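Long-range contacts in polyketide synthase PksJ (Bacillus subtilis subsp. subtilis, PDB 4J1Q), which catalyses stereoselective, NADPH-dependent alpha- and beta-ketoreduction of polyketide intermediates as the ketoreductase domain of an enzyme on the bacillaene assembly line: residues A[53-58]-A[149-154]; A[145-150]-A[172-177]; A[283-288]-A[329-334]; A[196-201]-A[418-423]; A[101-106]-A[138-143]. All blocks are in the same frame, centred on the assembly; numbering follows the deposited sequence.

Contact 1: residues A[53-58]-A[149-154]; sequences ETERSV and KPEEMI
The backbones come nearest where the CA atoms of V58, in the first turn of helix 56-65, and E151 lie 4.6 Å apart. Both segments follow parallel strands of the N-terminal Rossmann-like half: 53-58 comes after strand 46-52, and the loop 149-154 comes after strand 140-147, so two loops at the C-terminal ends of the strands are brought together. E151 is the hub. Its CG sits between the backbone N and the carbonyl carbon (chi1 55°), and a bend at chi2 carries the acid past E55, whose CG lies 3.6 Å from E151 OE2. The two glutamates pass at a slant with their carboxylate planes nearly perpendicular, and the like charges stay separated, E55 OE2 being 5.3 Å from E151 OE2. E55 occupies the N-cap position of helix 56-65, where its backbone O accepts a bond from T59 OG1. The apolar part is buried beneath, where V58 approaches the ring of P150, though V58 CG2 is modelled too close to E151 for its position to be exact. None of the polar groups is bonded across the segments; the contact is one of touching surfaces. The hydroxyl of S57 comes up to the base of the E151 side chain, with S57 OG 3.2 Å from E151 CB.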
# COMPACT_ATOMS: atom_id res chain seq x y z
N GLU A 53 17.58 -2.54 -9.68
CA GLU A 53 17.67 -3.11 -11.01
C GLU A 53 17.86 -2.01 -12.05
O GLU A 53 17.28 -2.03 -13.13
CB GLU A 53 16.43 -3.92 -11.32
CG GLU A 53 16.04 -4.79 -10.15
CD GLU A 53 15.17 -5.95 -10.56
OE1 GLU A 53 14.42 -5.80 -11.55
OE2 GLU A 53 15.22 -7.00 -9.88
N THR A 54 18.66 -1.02 -11.67
CA THR A 54 19.01 0.08 -12.55
C THR A 54 19.97 -0.43 -13.61
O THR A 54 20.39 -1.59 -13.58
CB THR A 54 19.67 1.23 -11.75
OG1 THR A 54 20.97 0.81 -11.29
CG2 THR A 54 18.82 1.60 -10.53
N GLU A 55 20.32 0.44 -14.56
CA GLU A 55 21.29 0.09 -15.60
C GLU A 55 22.73 0.01 -15.08
O GLU A 55 23.15 0.78 -14.21
CB GLU A 55 21.20 1.06 -16.78
CG GLU A 55 19.93 0.90 -17.61
CD GLU A 55 19.67 -0.54 -18.03
OE1 GLU A 55 20.63 -1.22 -18.48
OE2 GLU A 55 18.51 -0.99 -17.92
N ARG A 56 23.44 -0.99 -15.60
CA ARG A 56 24.84 -1.22 -15.28
C ARG A 56 25.59 0.09 -15.35
O ARG A 56 26.44 0.39 -14.51
CB ARG A 56 25.42 -2.17 -16.32
CG ARG A 56 25.23 -1.64 -17.73
CD ARG A 56 25.87 -2.51 -18.80
NE ARG A 56 25.54 -2.02 -20.14
CZ ARG A 56 26.34 -2.11 -21.20
NH1 ARG A 56 27.54 -2.66 -21.09
NH2 ARG A 56 25.94 -1.63 -22.38
N SER A 57 25.34 0.80 -16.44
CA SER A 57 26.01 2.05 -16.71
C SER A 57 25.74 2.98 -15.55
O SER A 57 26.66 3.62 -15.02
CB SER A 57 25.44 2.67 -17.98
OG SER A 57 24.08 2.96 -17.80
N VAL A 58 24.48 3.02 -15.15
CA VAL A 58 24.05 3.92 -14.09
C VAL A 58 24.86 3.63 -12.84
O VAL A 58 25.45 4.53 -12.24
CB VAL A 58 22.56 3.72 -13.76
CG1 VAL A 58 22.15 4.61 -12.59
CG2 VAL A 58 21.70 3.98 -14.98
N LYS A 149 14.47 7.56 -16.96
CA LYS A 149 15.61 6.82 -17.53
C LYS A 149 16.89 7.36 -16.93
O LYS A 149 17.50 8.27 -17.49
CB LYS A 149 15.67 6.96 -19.06
CG LYS A 149 14.33 6.92 -19.78
CD LYS A 149 13.73 5.52 -19.75
CE LYS A 149 13.97 4.80 -21.06
NZ LYS A 149 13.96 3.33 -20.79
N PRO A 150 17.28 6.83 -15.77
CA PRO A 150 18.41 7.43 -15.07
C PRO A 150 19.75 7.34 -15.84
O PRO A 150 20.51 8.31 -15.85
CB PRO A 150 18.46 6.67 -13.74
CG PRO A 150 17.77 5.38 -14.01
CD PRO A 150 16.74 5.65 -15.07
N GLU A 151 20.02 6.21 -16.49
CA GLU A 151 21.31 6.03 -17.17
C GLU A 151 21.54 7.16 -18.16
O GLU A 151 22.64 7.70 -18.26
CB GLU A 151 21.37 4.69 -17.90
CG GLU A 151 20.24 4.49 -18.89
CD GLU A 151 18.89 4.54 -18.20
OE1 GLU A 151 17.89 4.89 -18.86
OE2 GLU A 151 18.84 4.25 -17.00
N GLU A 152 20.50 7.49 -18.91
CA GLU A 152 20.61 8.50 -19.94
C GLU A 152 21.01 9.84 -19.34
O GLU A 152 21.85 10.54 -19.90
CB GLU A 152 19.31 8.60 -20.74
CG GLU A 152 18.92 7.26 -21.35
CD GLU A 152 17.77 7.36 -22.32
OE1 GLU A 152 17.25 8.48 -22.52
OE2 GLU A 152 17.39 6.32 -22.90
N MET A 153 20.53 10.13 -18.15
CA MET A 153 20.96 11.34 -17.46
C MET A 153 22.31 11.16 -16.78
O MET A 153 22.48 10.28 -15.93
CB MET A 153 19.91 11.78 -16.45
CG MET A 153 20.06 13.23 -16.05
SD MET A 153 18.83 13.69 -14.82
CE MET A 153 18.33 15.28 -15.47
N ILE A 154 23.28 12.00 -17.13
CA ILE A 154 24.57 11.98 -16.44
C ILE A 154 24.77 13.26 -15.64
O ILE A 154 25.89 13.62 -15.28
CB ILE A 154 25.75 11.76 -17.42
CG1 ILE A 154 25.82 10.29 -17.84
CG2 ILE A 154 27.06 12.17 -16.77
CD1 ILE A 154 24.93 9.93 -19.02

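Contact 2: residues A[145-150]-A[172-177]; sequences IEIEKP and IRYEAG
At the apolar centre, I145 CG2 meets the edge of the Y174 ring in its plane, 3.8 Å from Y174 CD2. I147 CG1 reaches the same edge more loosely, and I145 lies alongside I172, both pointing the same way, with I145 CG1 4.2 Å from I172 CB. Helix 156-164 covers this face through L156 and L160, and D163 and R179 hold Y174 OH by hydrogen bonds. This is a beta-alpha-beta crossover of the Rossmann type, with strands 140-147 and 171-175 parallel neighbours joined by that helix. Between them runs a backbone ladder of 3.0 to 3.1 Å: E146 N to I172 O, Y174 N to E146 O and E148 N to Y174 O. On the other face, R173 CG is anti to the backbone N (chi1 -165°), and the guanidinium comes between two acids. E175 OE2 lies in its plane, 2.9 Å from R173 NE, whereas the bond from R173 NH2 to E146 OE1 is weak at 3.2 Å. At the outer end, E148 OE1 and E175 OE1 approach to 4.1 Å. R173 is thus held mainly by E175, and its weak bond may help keep buried E146 ionised; with E175 already paired, the nearby like charge may raise the proton affinity of E148.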
# COMPACT_ATOMS: atom_id res chain seq x y z
N ILE A 145 13.69 7.99 -4.89
CA ILE A 145 13.84 8.84 -6.06
C ILE A 145 13.53 8.03 -7.30
O ILE A 145 14.27 7.11 -7.67
CB ILE A 145 15.27 9.39 -6.15
CG1 ILE A 145 15.52 10.41 -5.03
CG2 ILE A 145 15.52 10.00 -7.53
CD1 ILE A 145 16.97 10.49 -4.59
N GLU A 146 12.43 8.37 -7.95
CA GLU A 146 11.94 7.62 -9.11
C GLU A 146 12.44 8.30 -10.38
O GLU A 146 12.30 9.51 -10.53
CB GLU A 146 10.40 7.58 -9.11
CG GLU A 146 9.79 6.97 -7.85
CD GLU A 146 8.31 7.32 -7.66
OE1 GLU A 146 7.51 7.20 -8.62
OE2 GLU A 146 7.94 7.68 -6.52
N ILE A 147 13.03 7.53 -11.29
CA ILE A 147 13.70 8.12 -12.44
C ILE A 147 13.26 7.43 -13.71
O ILE A 147 13.35 6.21 -13.82
CB ILE A 147 15.22 7.97 -12.33
CG1 ILE A 147 15.73 8.74 -11.11
CG2 ILE A 147 15.90 8.43 -13.62
CD1 ILE A 147 17.19 8.49 -10.81
N GLU A 148 12.81 8.23 -14.67
CA GLU A 148 12.25 7.72 -15.92
C GLU A 148 13.28 6.97 -16.79
O GLU A 148 12.99 5.89 -17.32
CB GLU A 148 11.60 8.85 -16.72
CG GLU A 148 11.51 8.61 -18.22
CD GLU A 148 10.20 7.97 -18.66
OE1 GLU A 148 9.13 8.31 -18.11
OE2 GLU A 148 10.24 7.13 -19.58
N LYS A 149 14.47 7.56 -16.96
CA LYS A 149 15.61 6.82 -17.53
C LYS A 149 16.89 7.36 -16.93
O LYS A 149 17.50 8.27 -17.49
CB LYS A 149 15.67 6.96 -19.06
CG LYS A 149 14.33 6.92 -19.78
CD LYS A 149 13.73 5.52 -19.75
CE LYS A 149 13.97 4.80 -21.06
NZ LYS A 149 13.96 3.33 -20.79
N PRO A 150 17.28 6.83 -15.77
CA PRO A 150 18.41 7.43 -15.07
C PRO A 150 19.75 7.34 -15.84
O PRO A 150 20.51 8.31 -15.85
CB PRO A 150 18.46 6.67 -13.74
CG PRO A 150 17.77 5.38 -14.01
CD PRO A 150 16.74 5.65 -15.07
N ILE A 172 10.52 11.83 -4.52
CA ILE A 172 11.01 12.74 -5.51
C ILE A 172 10.94 12.06 -6.88
O ILE A 172 11.08 10.84 -6.97
CB ILE A 172 12.44 13.24 -5.16
CG1 ILE A 172 12.36 14.13 -3.92
CG2 ILE A 172 13.03 14.04 -6.31
CD1 ILE A 172 13.66 14.32 -3.16
N ARG A 173 10.55 12.82 -7.89
CA ARG A 173 10.36 12.28 -9.21
C ARG A 173 11.12 13.09 -10.29
O ARG A 173 10.92 14.30 -10.42
CB ARG A 173 8.89 12.26 -9.54
CG ARG A 173 8.56 11.39 -10.74
CD ARG A 173 7.23 10.70 -10.54
NE ARG A 173 6.65 10.32 -11.82
CZ ARG A 173 5.96 9.21 -12.04
NH1 ARG A 173 5.46 8.97 -13.24
NH2 ARG A 173 5.76 8.35 -11.05
N TYR A 174 11.92 12.40 -11.09
CA TYR A 174 12.55 12.99 -12.26
C TYR A 174 12.07 12.30 -13.53
O TYR A 174 12.26 11.10 -13.68
CB TYR A 174 14.07 12.88 -12.17
CG TYR A 174 14.68 13.62 -11.00
CD1 TYR A 174 14.74 15.01 -10.98
CD2 TYR A 174 15.19 12.92 -9.91
CE1 TYR A 174 15.32 15.68 -9.92
CE2 TYR A 174 15.74 13.58 -8.83
CZ TYR A 174 15.81 14.97 -8.84
OH TYR A 174 16.38 15.64 -7.78
N GLU A 175 11.36 13.05 -14.36
CA GLU A 175 10.98 12.60 -15.70
C GLU A 175 10.75 13.86 -16.55
O GLU A 175 10.20 14.84 -16.07
CB GLU A 175 9.68 11.81 -15.62
CG GLU A 175 8.47 12.66 -15.34
CD GLU A 175 7.20 11.84 -15.21
OE1 GLU A 175 6.89 11.07 -16.14
OE2 GLU A 175 6.48 12.02 -14.19
N ALA A 176 11.25 13.86 -17.79
CA ALA A 176 11.05 14.99 -18.73
C ALA A 176 11.58 16.35 -18.23
O ALA A 176 10.89 17.38 -18.34
CB ALA A 176 9.58 15.10 -19.13
N GLY A 177 12.83 16.35 -17.78
CA GLY A 177 13.51 17.57 -17.36
C GLY A 177 12.81 18.17 -16.17
O GLY A 177 13.16 19.26 -15.72

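Contact 3: residues A[283-288]-A[329-334]; sequences TLNGII and PLDFFI
F332 reaches G286 because its CG stands between the backbone N and the carbonyl carbon (chi1 57°), swinging the ring back over the neighbouring strand. G286 CA lies over one ring face, 3.8 Å from the F332 centroid, in a CH-pi contact, and N285 O lies above the same face. F333 takes the other course, with CG anti to the backbone N (chi1 -161°), and presents a face to I287 CB. Near I287, L330 CD2 wedges between L284 CB at 3.7 Å and I287 CG1 at 3.9 Å. The segments lead into strands 286-289 and 332-338, parallel neighbours in the Rossmann fold of the KR domain, linked through helix 304-324; the side chain of I288 is about 7 Å from the bound NADPH. I334 N gives I287 O a straight bond of 2.9 Å, and the bond from I287 N to F332 O is weak. Further toward the N-terminal ends of the segments, D331 N meets N285 O at 3.1 Å from above the carbonyl plane. The carboxylate of D331 turns to R200, with which OD1 forms a salt bridge.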
# COMPACT_ATOMS: atom_id res chain seq x y z
N THR A 283 -19.84 -14.67 -13.64
CA THR A 283 -18.76 -13.69 -13.72
C THR A 283 -18.35 -13.13 -12.36
O THR A 283 -18.95 -13.45 -11.32
CB THR A 283 -19.13 -12.52 -14.66
OG1 THR A 283 -20.28 -11.83 -14.15
CG2 THR A 283 -19.42 -13.04 -16.05
N LEU A 284 -17.33 -12.29 -12.38
CA LEU A 284 -16.96 -11.54 -11.21
C LEU A 284 -17.26 -10.06 -11.45
O LEU A 284 -16.79 -9.49 -12.43
CB LEU A 284 -15.47 -11.76 -10.96
CG LEU A 284 -14.93 -11.62 -9.54
CD1 LEU A 284 -15.87 -12.24 -8.52
CD2 LEU A 284 -13.56 -12.27 -9.51
N ASN A 285 -18.06 -9.45 -10.58
CA ASN A 285 -18.41 -8.03 -10.71
C ASN A 285 -17.51 -7.09 -9.92
O ASN A 285 -17.65 -5.87 -10.02
CB ASN A 285 -19.85 -7.80 -10.29
CG ASN A 285 -20.84 -8.37 -11.27
OD1 ASN A 285 -20.53 -8.55 -12.46
ND2 ASN A 285 -22.03 -8.70 -10.77
N GLY A 286 -16.65 -7.63 -9.07
CA GLY A 286 -15.93 -6.80 -8.13
C GLY A 286 -15.03 -7.60 -7.20
O GLY A 286 -15.35 -8.74 -6.86
N ILE A 287 -13.92 -6.99 -6.81
CA ILE A 287 -12.99 -7.59 -5.85
C ILE A 287 -12.55 -6.54 -4.86
O ILE A 287 -12.20 -5.44 -5.25
CB ILE A 287 -11.73 -8.11 -6.55
CG1 ILE A 287 -12.12 -8.98 -7.74
CG2 ILE A 287 -10.85 -8.89 -5.59
CD1 ILE A 287 -11.16 -10.11 -7.99
N ILE A 288 -12.65 -6.86 -3.57
CA ILE A 288 -11.88 -6.16 -2.55
C ILE A 288 -10.75 -7.05 -2.12
O ILE A 288 -10.97 -8.21 -1.80
CB ILE A 288 -12.73 -5.84 -1.31
CG1 ILE A 288 -13.64 -4.64 -1.59
CG2 ILE A 288 -11.85 -5.55 -0.12
CD1 ILE A 288 -15.08 -4.88 -1.26
N PRO A 329 -14.64 -9.34 -16.43
CA PRO A 329 -15.17 -8.02 -16.73
C PRO A 329 -15.57 -7.25 -15.47
O PRO A 329 -16.75 -6.97 -15.29
CB PRO A 329 -16.40 -8.33 -17.59
CG PRO A 329 -16.87 -9.64 -17.07
CD PRO A 329 -15.63 -10.40 -16.68
N LEU A 330 -14.59 -6.91 -14.64
CA LEU A 330 -14.84 -6.32 -13.32
C LEU A 330 -15.39 -4.90 -13.40
O LEU A 330 -14.96 -4.12 -14.25
CB LEU A 330 -13.56 -6.30 -12.48
CG LEU A 330 -12.89 -7.64 -12.15
CD1 LEU A 330 -11.52 -7.41 -11.51
CD2 LEU A 330 -13.77 -8.46 -11.22
N ASP A 331 -16.26 -4.54 -12.46
CA ASP A 331 -16.63 -3.14 -12.25
C ASP A 331 -15.54 -2.41 -11.43
O ASP A 331 -15.34 -1.20 -11.60
CB ASP A 331 -17.99 -3.03 -11.56
CG ASP A 331 -19.12 -3.81 -12.29
OD1 ASP A 331 -19.00 -4.06 -13.51
OD2 ASP A 331 -20.12 -4.18 -11.61
N PHE A 332 -14.83 -3.14 -10.57
CA PHE A 332 -13.79 -2.56 -9.73
C PHE A 332 -12.80 -3.60 -9.18
O PHE A 332 -13.09 -4.80 -9.14
CB PHE A 332 -14.40 -1.75 -8.57
CG PHE A 332 -15.34 -2.55 -7.69
CD1 PHE A 332 -14.86 -3.54 -6.85
CD2 PHE A 332 -16.72 -2.28 -7.70
CE1 PHE A 332 -15.72 -4.26 -6.04
CE2 PHE A 332 -17.58 -3.00 -6.90
CZ PHE A 332 -17.08 -3.99 -6.07
N PHE A 333 -11.60 -3.13 -8.83
CA PHE A 333 -10.66 -3.90 -8.04
C PHE A 333 -10.09 -2.93 -7.01
O PHE A 333 -9.37 -2.01 -7.36
CB PHE A 333 -9.56 -4.45 -8.95
CG PHE A 333 -8.78 -5.61 -8.37
CD1 PHE A 333 -8.62 -5.77 -6.99
CD2 PHE A 333 -8.07 -6.46 -9.21
CE1 PHE A 333 -7.82 -6.79 -6.47
CE2 PHE A 333 -7.27 -7.48 -8.70
CZ PHE A 333 -7.12 -7.63 -7.32
N ILE A 334 -10.56 -3.06 -5.77
CA ILE A 334 -10.21 -2.12 -4.71
C ILE A 334 -9.32 -2.77 -3.66
O ILE A 334 -9.68 -3.82 -3.12
CB ILE A 334 -11.46 -1.58 -4.02
CG1 ILE A 334 -12.19 -0.56 -4.93
CG2 ILE A 334 -11.10 -0.98 -2.67
CD1 ILE A 334 -13.67 -0.48 -4.64

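Contact 4: residues A[196-201]-A[418-423]; sequences HMPWRD and AFYQGI
M197 lays CG, SD and CE over one face of the Y420 ring, with CB just beyond its rim. Its CB is 3.8 Å from Y420 CE1; CG, anti to the carbonyl carbon (chi1 -58°), comes within 3.5 Å of the same Y420 CE1 in a CH-pi contact. The extended chain then carries SD over the ring, 4.3 Å from the Y420 centroid, as a Met-aromatic contact, and the terminal CE ends 3.5 Å from Y420 CE2. F419 CD2 covers the opposite face. The edge of Y420 is taken up as well: P198 CD lies in its plane, 3.5 Å from Y420 CE1, while P198 CG touches I423 CD1 at 3.5 Å and also sits over the centre of the W199 ring system. W199 crosses Y420 at about a right angle and directs NE1 at Y420 OH, a hydrogen bond whose modelled length is too short to be taken literally. Further out, W199 CZ2 packs on F419 CE2. The linker 196-201 precedes strand 204-208 of the Rossmann fold and is pinned here to helix 412-425, with I222 and R225 of helix 213-226 also against W199. Y420 OH is thus a polar point in an otherwise aromatic and apolar contact, near W199 NE1 and weakly bonded to E221 of helix 213-226, its exact geometry left doubtful by the short modelled bond.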
# COMPACT_ATOMS: atom_id res chain seq x y z
N HIS A 196 -23.57 7.76 -5.19
CA HIS A 196 -23.62 6.75 -6.25
C HIS A 196 -22.96 5.50 -5.77
O HIS A 196 -22.13 5.55 -4.87
CB HIS A 196 -22.86 7.25 -7.48
CG HIS A 196 -23.71 7.99 -8.48
ND1 HIS A 196 -23.78 7.62 -9.77
CD2 HIS A 196 -24.45 9.16 -8.36
CE1 HIS A 196 -24.56 8.49 -10.44
NE2 HIS A 196 -24.97 9.43 -9.58
N MET A 197 -23.29 4.38 -6.40
CA MET A 197 -22.76 3.10 -5.95
C MET A 197 -22.48 2.11 -7.06
O MET A 197 -23.05 2.20 -8.14
CB MET A 197 -23.68 2.49 -4.91
CG MET A 197 -23.87 3.41 -3.73
SD MET A 197 -25.19 2.85 -2.64
CE MET A 197 -24.88 3.91 -1.23
N PRO A 198 -21.57 1.17 -6.80
CA PRO A 198 -21.03 0.27 -7.81
C PRO A 198 -21.77 -1.06 -7.89
O PRO A 198 -21.41 -1.92 -8.71
CB PRO A 198 -19.60 0.03 -7.31
CG PRO A 198 -19.72 0.14 -5.82
CD PRO A 198 -20.69 1.26 -5.62
N TRP A 199 -22.77 -1.25 -7.04
CA TRP A 199 -23.42 -2.55 -6.90
C TRP A 199 -24.31 -2.95 -8.06
O TRP A 199 -25.14 -2.16 -8.52
CB TRP A 199 -24.21 -2.59 -5.60
CG TRP A 199 -23.42 -2.12 -4.42
CD1 TRP A 199 -23.76 -1.12 -3.51
CD2 TRP A 199 -22.09 -2.58 -4.01
NE1 TRP A 199 -22.79 -1.01 -2.53
CE2 TRP A 199 -21.75 -1.83 -2.80
CE3 TRP A 199 -21.20 -3.52 -4.49
CZ2 TRP A 199 -20.58 -2.03 -2.11
CZ3 TRP A 199 -20.01 -3.72 -3.79
CH2 TRP A 199 -19.69 -2.98 -2.64
N ARG A 200 -24.13 -4.19 -8.53
CA ARG A 200 -25.12 -4.87 -9.37
C ARG A 200 -25.93 -5.85 -8.54
O ARG A 200 -25.38 -6.74 -7.89
CB ARG A 200 -24.43 -5.64 -10.50
CG ARG A 200 -23.70 -4.75 -11.49
CD ARG A 200 -23.04 -5.57 -12.57
NE ARG A 200 -22.31 -4.71 -13.50
CZ ARG A 200 -21.57 -5.16 -14.51
NH1 ARG A 200 -21.46 -6.47 -14.72
NH2 ARG A 200 -20.92 -4.30 -15.28
N ASP A 201 -27.26 -5.70 -8.61
CA ASP A 201 -28.17 -6.42 -7.73
C ASP A 201 -27.97 -7.92 -7.86
O ASP A 201 -27.93 -8.64 -6.87
CB ASP A 201 -29.62 -6.06 -8.01
CG ASP A 201 -30.05 -4.77 -7.32
OD1 ASP A 201 -30.01 -4.71 -6.07
OD2 ASP A 201 -30.42 -3.82 -8.03
N ALA A 418 -16.95 7.38 2.75
CA ALA A 418 -15.66 7.62 2.12
C ALA A 418 -15.38 6.57 1.04
O ALA A 418 -14.89 6.89 -0.04
CB ALA A 418 -14.57 7.58 3.17
N PHE A 419 -15.78 5.35 1.30
CA PHE A 419 -15.63 4.29 0.33
C PHE A 419 -16.36 4.62 -0.96
O PHE A 419 -15.79 4.49 -2.03
CB PHE A 419 -16.11 2.98 0.90
CG PHE A 419 -16.15 1.86 -0.10
CD1 PHE A 419 -15.00 1.14 -0.41
CD2 PHE A 419 -17.37 1.44 -0.65
CE1 PHE A 419 -15.05 0.07 -1.30
CE2 PHE A 419 -17.44 0.36 -1.52
CZ PHE A 419 -16.29 -0.36 -1.81
N TYR A 420 -17.63 5.04 -0.85
CA TYR A 420 -18.42 5.41 -2.02
C TYR A 420 -17.89 6.68 -2.70
O TYR A 420 -17.73 6.72 -3.93
CB TYR A 420 -19.92 5.57 -1.66
CG TYR A 420 -20.61 4.24 -1.43
CD1 TYR A 420 -20.57 3.25 -2.40
CD2 TYR A 420 -21.22 3.93 -0.21
CE1 TYR A 420 -21.12 1.99 -2.19
CE2 TYR A 420 -21.79 2.68 0.01
CZ TYR A 420 -21.74 1.72 -0.98
OH TYR A 420 -22.34 0.48 -0.80
N GLN A 421 -17.54 7.68 -1.91
CA GLN A 421 -16.95 8.89 -2.45
C GLN A 421 -15.63 8.60 -3.19
O GLN A 421 -15.30 9.29 -4.16
CB GLN A 421 -16.66 9.88 -1.34
CG GLN A 421 -17.88 10.53 -0.72
CD GLN A 421 -17.50 11.53 0.35
OE1 GLN A 421 -16.40 12.09 0.33
NE2 GLN A 421 -18.39 11.73 1.31
N GLY A 422 -14.88 7.61 -2.72
CA GLY A 422 -13.59 7.29 -3.31
C GLY A 422 -13.76 6.68 -4.68
O GLY A 422 -12.97 6.92 -5.58
N ILE A 423 -14.81 5.90 -4.85
CA ILE A 423 -15.07 5.26 -6.13
C ILE A 423 -15.40 6.30 -7.20
O ILE A 423 -14.77 6.32 -8.26
CB ILE A 423 -16.22 4.24 -6.03
CG1 ILE A 423 -15.83 3.12 -5.06
CG2 ILE A 423 -16.59 3.72 -7.41
CD1 ILE A 423 -16.78 1.94 -5.04

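Contact 5: residues A[101-106]-A[138-143]; sequences RKLSAG and SKLTAQ
This is a mainly van der Waals contact between the C-terminal turn of helix 100-105 and the start of strand 140-147 with the residue before it, at the N-terminal end of that strand. L103 and L140 make its apolar part, meeting at a slant with L103 CD2 4.1 Å from L140 CB; I108 and F137 also touch L103, and A133 of helix 126-136 touches L140. K139 supplies the larger share. Its CG is anti to the carbonyl carbon (chi1 -57°) and the chain is extended beyond it, so the methylenes run along the carbonyl oxygens that end the helix. K139 CB lies 3.9 Å from L103 O. Further along, K139 CE is 4.1 Å from S104 O. The ammonium stops short of bonding, with K139 NZ 4.2 Å from A105 O, yet a positive charge beside the carbonyls of a helix C terminus is probably favourable. G106 is the first residue to leave the helix, and the chain passes at once into strand 108-115, which lies between the two segments in sequence and pairs with strand 140-147. A short helix whose C-terminal end meets the start of a parallel strand, just before the chain enters the neighbouring strand, fits the layered alpha/beta architecture of a Rossmann-like fold.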
# COMPACT_ATOMS: atom_id res chain seq x y z
N ARG A 101 23.38 0.53 15.19
CA ARG A 101 24.27 1.16 16.15
C ARG A 101 24.76 2.51 15.63
O ARG A 101 24.83 3.47 16.39
CB ARG A 101 25.45 0.25 16.48
CG ARG A 101 25.63 -0.05 17.97
CD ARG A 101 26.10 -1.47 18.22
NE ARG A 101 25.14 -2.45 17.70
CZ ARG A 101 25.30 -3.77 17.74
NH1 ARG A 101 26.38 -4.30 18.31
NH2 ARG A 101 24.37 -4.55 17.21
N LYS A 102 25.06 2.59 14.34
CA LYS A 102 25.43 3.87 13.74
C LYS A 102 24.33 4.92 13.90
O LYS A 102 24.57 6.02 14.40
CB LYS A 102 25.76 3.70 12.26
CG LYS A 102 26.99 2.86 11.99
CD LYS A 102 27.26 2.82 10.49
CE LYS A 102 28.51 2.03 10.15
NZ LYS A 102 28.71 1.94 8.68
N LEU A 103 23.12 4.57 13.46
CA LEU A 103 22.01 5.50 13.54
C LEU A 103 21.94 6.09 14.94
O LEU A 103 21.62 7.24 15.11
CB LEU A 103 20.69 4.79 13.21
CG LEU A 103 20.54 4.32 11.76
CD1 LEU A 103 19.21 3.63 11.56
CD2 LEU A 103 20.69 5.48 10.79
N SER A 104 22.26 5.29 15.94
CA SER A 104 22.30 5.82 17.29
C SER A 104 23.36 6.90 17.36
O SER A 104 23.12 7.98 17.87
CB SER A 104 22.59 4.72 18.31
OG SER A 104 22.75 5.28 19.60
N ALA A 105 24.51 6.62 16.77
CA ALA A 105 25.68 7.49 16.90
C ALA A 105 25.50 8.79 16.14
O ALA A 105 25.79 9.87 16.67
CB ALA A 105 26.94 6.78 16.45
N GLY A 106 25.06 8.70 14.89
CA GLY A 106 25.14 9.83 13.98
C GLY A 106 24.20 9.72 12.79
O GLY A 106 23.62 8.65 12.53
N SER A 138 15.64 8.30 14.75
CA SER A 138 15.73 9.77 14.80
C SER A 138 16.58 10.43 13.71
O SER A 138 16.27 11.53 13.25
CB SER A 138 16.26 10.21 16.18
OG SER A 138 15.22 10.41 17.11
N LYS A 139 17.73 9.84 13.39
CA LYS A 139 18.79 10.57 12.71
C LYS A 139 19.00 10.06 11.30
O LYS A 139 20.05 10.27 10.68
CB LYS A 139 20.09 10.47 13.51
CG LYS A 139 19.97 10.98 14.94
CD LYS A 139 21.34 11.21 15.58
CE LYS A 139 21.18 11.53 17.05
NZ LYS A 139 22.42 12.09 17.65
N LEU A 140 17.97 9.40 10.79
CA LEU A 140 17.97 8.87 9.44
C LEU A 140 17.18 9.80 8.53
O LEU A 140 16.12 10.30 8.91
CB LEU A 140 17.35 7.49 9.45
CG LEU A 140 17.05 6.85 8.10
CD1 LEU A 140 18.34 6.63 7.35
CD2 LEU A 140 16.35 5.52 8.33
N THR A 141 17.75 10.08 7.36
CA THR A 141 17.02 10.67 6.25
C THR A 141 16.88 9.61 5.16
O THR A 141 17.88 9.05 4.71
CB THR A 141 17.76 11.90 5.65
OG1 THR A 141 17.67 13.00 6.56
CG2 THR A 141 17.12 12.32 4.33
N ALA A 142 15.65 9.33 4.74
CA ALA A 142 15.41 8.34 3.70
C ALA A 142 14.58 8.90 2.55
O ALA A 142 13.46 9.39 2.75
CB ALA A 142 14.76 7.10 4.29
N GLN A 143 15.12 8.83 1.33
CA GLN A 143 14.44 9.36 0.16
C GLN A 143 14.29 8.29 -0.88
O GLN A 143 15.20 7.53 -1.13
CB GLN A 143 15.19 10.56 -0.45
CG GLN A 143 15.18 11.80 0.42
CD GLN A 143 16.18 12.88 -0.03
OE1 GLN A 143 17.19 12.58 -0.68
NE2 GLN A 143 15.91 14.12 0.33

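How the contacts relate
Contacts 1, 2 and 5 belong to the N-terminal Rossmann-like half, and all close before contacts 3 and 4, of the NADPH-binding half, open; centres of contacts 1 and 4 are 43 Å apart, on opposite sides of the chain's centre. Strand 140-147 threads the first group: contact 5 lies at its start, contact 2 pairs its end with strand 171-175, and contact 1 uses the loop that follows, sharing K149 and P150 with contact 2. Contact 5 is nested inside the loop closed by contact 1. Contact 3 is likewise nested within contact 4, their centres 12 Å apart. Linker 196-201 thus connects helix 412-425 with the start of strand 332-338, P198 also touching F332.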